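Local coordinates for envelope glycoprotein (Thogoto virus, PDB 5XEA) that probably attaches the virus to a host-cell receptor and later induces fusion of the viral and host membranes, at residues L42-R47 with G143-P148. Numbering follows the deposited sequence.
Sequences LTAGYR and GVTTSP
The ring of Tyr46 folds back over Gly143, whose backbone N lies above the centre of one ring face, while Gly143 CA sits 3.9 Å from the ring centroid in a CH-pi contact. CG of Tyr46 takes the position between backbone N and carbonyl carbon (chi1 66°), which swings the ring across the neighbouring strand. Gly143, without a side chain, lets the ring settle onto its backbone, where a CB would collide with CE2; Phe187 also meets this ring, the two planes inclined at about 40°.

The strands run antiparallel, with five consecutive pairs from Leu42-Ser147 to Tyr46-Gly143. Three hydrogen-bonded pairs, Leu42 with Ser147, Ala44 with Thr145 and Tyr46 with Gly143, supply six backbone bonds; Leu42 N to Ser147 O, at 2.8 Å and 164° at the hydrogen, is nearly straight. Between them come the non-hydrogen-bonded pairs. In one, Thr43 and Thr146 stand side by side, CG2 of Thr146 lying 3.5 Å from Thr43 OG1: beta-branched threonines suit extended backbone. In the other, Gly45 faces Val144, and Gly45 CA lies 3.2 Å from Gly143 O in a CA-H...O contact.

On the face bearing Tyr46, the Thr145 rotamer, with OG1 anti to the backbone N, turns CG2 to Ala44 CB (4.1 Å) and OG1 to Ser147 OG, to which it donates a hydrogen bond. Helix 421-437 packs here through Trp423 and Phe425; helix 77-86 lies against the other face through Leu80 and Trp83. Strand 187-192 bonds to the far edge of 42-47. Within this helix-flanked sheet, Tyr46 over Gly143 is the cross-strand motif known as aromatic rescue of glycine.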
ATOM      1  N   LEU B  42      14.666   4.080 -20.082  1.00 46.40           N
ATOM      2  CA  LEU B  42      13.787   5.038 -20.732  1.00 45.15           C
ATOM      3  C   LEU B  42      14.597   6.288 -21.029  1.00 45.76           C
ATOM      4  O   LEU B  42      15.098   6.945 -20.110  1.00 44.82           O
ATOM      5  CB  LEU B  42      12.575   5.371 -19.864  1.00 41.10           C
ATOM      6  CG  LEU B  42      11.811   6.628 -20.298  1.00 37.21           C
ATOM      7  CD1 LEU B  42      11.098   6.416 -21.626  1.00 33.37           C
ATOM      8  CD2 LEU B  42      10.835   7.050 -19.214  1.00 38.37           C
ATOM      9  N   THR B  43      14.762   6.589 -22.303  1.00 41.48           N
ATOM     10  CA  THR B  43      15.300   7.876 -22.729  1.00 44.78           C
ATOM     11  C   THR B  43      14.140   8.710 -23.250  1.00 37.91           C
ATOM     12  O   THR B  43      13.421   8.279 -24.161  1.00 43.59           O
ATOM     13  CB  THR B  43      16.381   7.711 -23.796  1.00 46.13           C
ATOM     14  OG1 THR B  43      17.449   6.925 -23.259  1.00 49.86           O
ATOM     15  CG2 THR B  43      16.926   9.076 -24.204  1.00 50.75           C
ATOM     16  N   ALA B  44      13.939   9.880 -22.652  1.00 40.12           N
ATOM     17  CA  ALA B  44      12.854  10.768 -23.051  1.00 40.39           C
ATOM     18  C   ALA B  44      13.403  12.168 -23.268  1.00 36.62           C
ATOM     19  O   ALA B  44      14.118  12.701 -22.415  1.00 37.95           O
ATOM     20  CB  ALA B  44      11.733  10.794 -22.010  1.00 38.92           C
ATOM     21  N   GLY B  45      13.065  12.757 -24.402  1.00 36.53           N
ATOM     22  CA  GLY B  45      13.530  14.093 -24.731  1.00 33.63           C
ATOM     23  C   GLY B  45      12.421  14.953 -25.298  1.00 36.81           C
ATOM     24  O   GLY B  45      11.500  14.464 -25.952  1.00 36.94           O
ATOM     25  N   TYR B  46      12.528  16.261 -25.037  1.00 31.24           N
ATOM     26  CA  TYR B  46      11.561  17.232 -25.529  1.00 30.60           C
ATOM     27  C   TYR B  46      12.293  18.426 -26.117  1.00 32.60           C
ATOM     28  O   TYR B  46      13.422  18.734 -25.729  1.00 36.96           O
ATOM     29  CB  TYR B  46      10.580  17.703 -24.427  1.00 31.95           C
ATOM     30  CG  TYR B  46      11.200  18.503 -23.302  1.00 39.94           C
ATOM     31  CD1 TYR B  46      11.256  19.897 -23.353  1.00 32.43           C
ATOM     32  CD2 TYR B  46      11.717  17.865 -22.178  1.00 33.56           C
ATOM     33  CE1 TYR B  46      11.831  20.621 -22.325  1.00 31.08           C
ATOM     34  CE2 TYR B  46      12.295  18.583 -21.151  1.00 33.18           C
ATOM     35  CZ  TYR B  46      12.348  19.960 -21.221  1.00 40.90           C
ATOM     36  OH  TYR B  46      12.924  20.663 -20.179  1.00 34.87           O
ATOM     37  N   ARG B  47      11.630  19.092 -27.057  1.00 36.85           N
ATOM     38  CA  ARG B  47      12.157  20.309 -27.664  1.00 34.85           C
ATOM     39  C   ARG B  47      10.995  21.080 -28.264  1.00 35.97           C
ATOM     40  O   ARG B  47      10.186  20.507 -29.004  1.00 32.68           O
ATOM     41  CB  ARG B  47      13.200  19.988 -28.733  1.00 33.98           C
ATOM     42  CG  ARG B  47      13.734  21.211 -29.505  1.00 40.34           C
ATOM     43  CD  ARG B  47      14.924  20.764 -30.341  1.00 36.84           C
ATOM     44  NE  ARG B  47      14.516  19.753 -31.307  1.00 41.26           N
ATOM     45  CZ  ARG B  47      15.347  19.006 -32.023  1.00 42.82           C
ATOM     46  NH1 ARG B  47      16.660  19.154 -31.897  1.00 39.96           N
ATOM     47  NH2 ARG B  47      14.850  18.118 -32.877  1.00 40.97           N
ATOM     48  N   GLY B 143      15.170  19.310 -23.318  1.00 35.76           N
ATOM     49  CA  GLY B 143      15.612  18.579 -22.146  1.00 35.46           C
ATOM     50  C   GLY B 143      15.620  17.099 -22.445  1.00 38.04           C
ATOM     51  O   GLY B 143      14.972  16.632 -23.390  1.00 37.35           O
ATOM     52  N   VAL B 144      16.365  16.358 -21.627  1.00 35.90           N
ATOM     53  CA  VAL B 144      16.517  14.923 -21.844  1.00 38.31           C
ATOM     54  C   VAL B 144      16.690  14.247 -20.493  1.00 44.03           C
ATOM     55  O   VAL B 144      17.290  14.811 -19.570  1.00 48.29           O
ATOM     56  CB  VAL B 144      17.696  14.612 -22.788  1.00 36.60           C
ATOM     57  CG1 VAL B 144      19.020  15.066 -22.168  1.00 44.47           C
ATOM     58  CG2 VAL B 144      17.749  13.112 -23.140  1.00 39.96           C
ATOM     59  N   THR B 145      16.138  13.042 -20.371  1.00 44.44           N
ATOM     60  CA  THR B 145      16.410  12.178 -19.235  1.00 41.76           C
ATOM     61  C   THR B 145      16.703  10.773 -19.740  1.00 44.33           C
ATOM     62  O   THR B 145      16.173  10.335 -20.767  1.00 40.68           O
ATOM     63  CB  THR B 145      15.237  12.140 -18.222  1.00 49.88           C
ATOM     64  OG1 THR B 145      15.693  11.611 -16.971  1.00 53.36           O
ATOM     65  CG2 THR B 145      14.094  11.254 -18.721  1.00 49.38           C
ATOM     66  N   THR B 146      17.564  10.075 -19.010  1.00 43.14           N
ATOM     67  CA  THR B 146      17.787   8.643 -19.191  1.00 53.44           C
ATOM     68  C   THR B 146      17.583   8.011 -17.825  1.00 52.48           C
ATOM     69  O   THR B 146      18.339   8.296 -16.891  1.00 45.96           O
ATOM     70  CB  THR B 146      19.185   8.333 -19.727  1.00 56.89           C
ATOM     71  OG1 THR B 146      20.169   8.886 -18.840  1.00 63.85           O
ATOM     72  CG2 THR B 146      19.371   8.906 -21.128  1.00 52.99           C
ATOM     73  N   SER B 147      16.539   7.207 -17.690  1.00 40.71           N
ATOM     74  CA  SER B 147      16.187   6.715 -16.365  1.00 49.81           C
ATOM     75  C   SER B 147      15.787   5.254 -16.438  1.00 46.40           C
ATOM     76  O   SER B 147      15.196   4.812 -17.433  1.00 48.52           O
ATOM     77  CB  SER B 147      15.036   7.524 -15.738  1.00 44.00           C
ATOM     78  OG  SER B 147      15.327   8.928 -15.759  1.00 54.05           O
ATOM     79  N   PRO B 148      16.098   4.481 -15.402  1.00 47.53           N
ATOM     80  CA  PRO B 148      15.605   3.105 -15.341  1.00 43.41           C
ATOM     81  C   PRO B 148      14.149   3.071 -14.901  1.00 45.47           C
ATOM     82  O   PRO B 148      13.751   3.745 -13.947  1.00 41.71           O
ATOM     83  CB  PRO B 148      16.520   2.458 -14.295  1.00 47.59           C
ATOM     84  CG  PRO B 148      16.860   3.572 -13.377  1.00 53.56           C
ATOM     85  CD  PRO B 148      16.949   4.820 -14.244  1.00 49.42           C
TER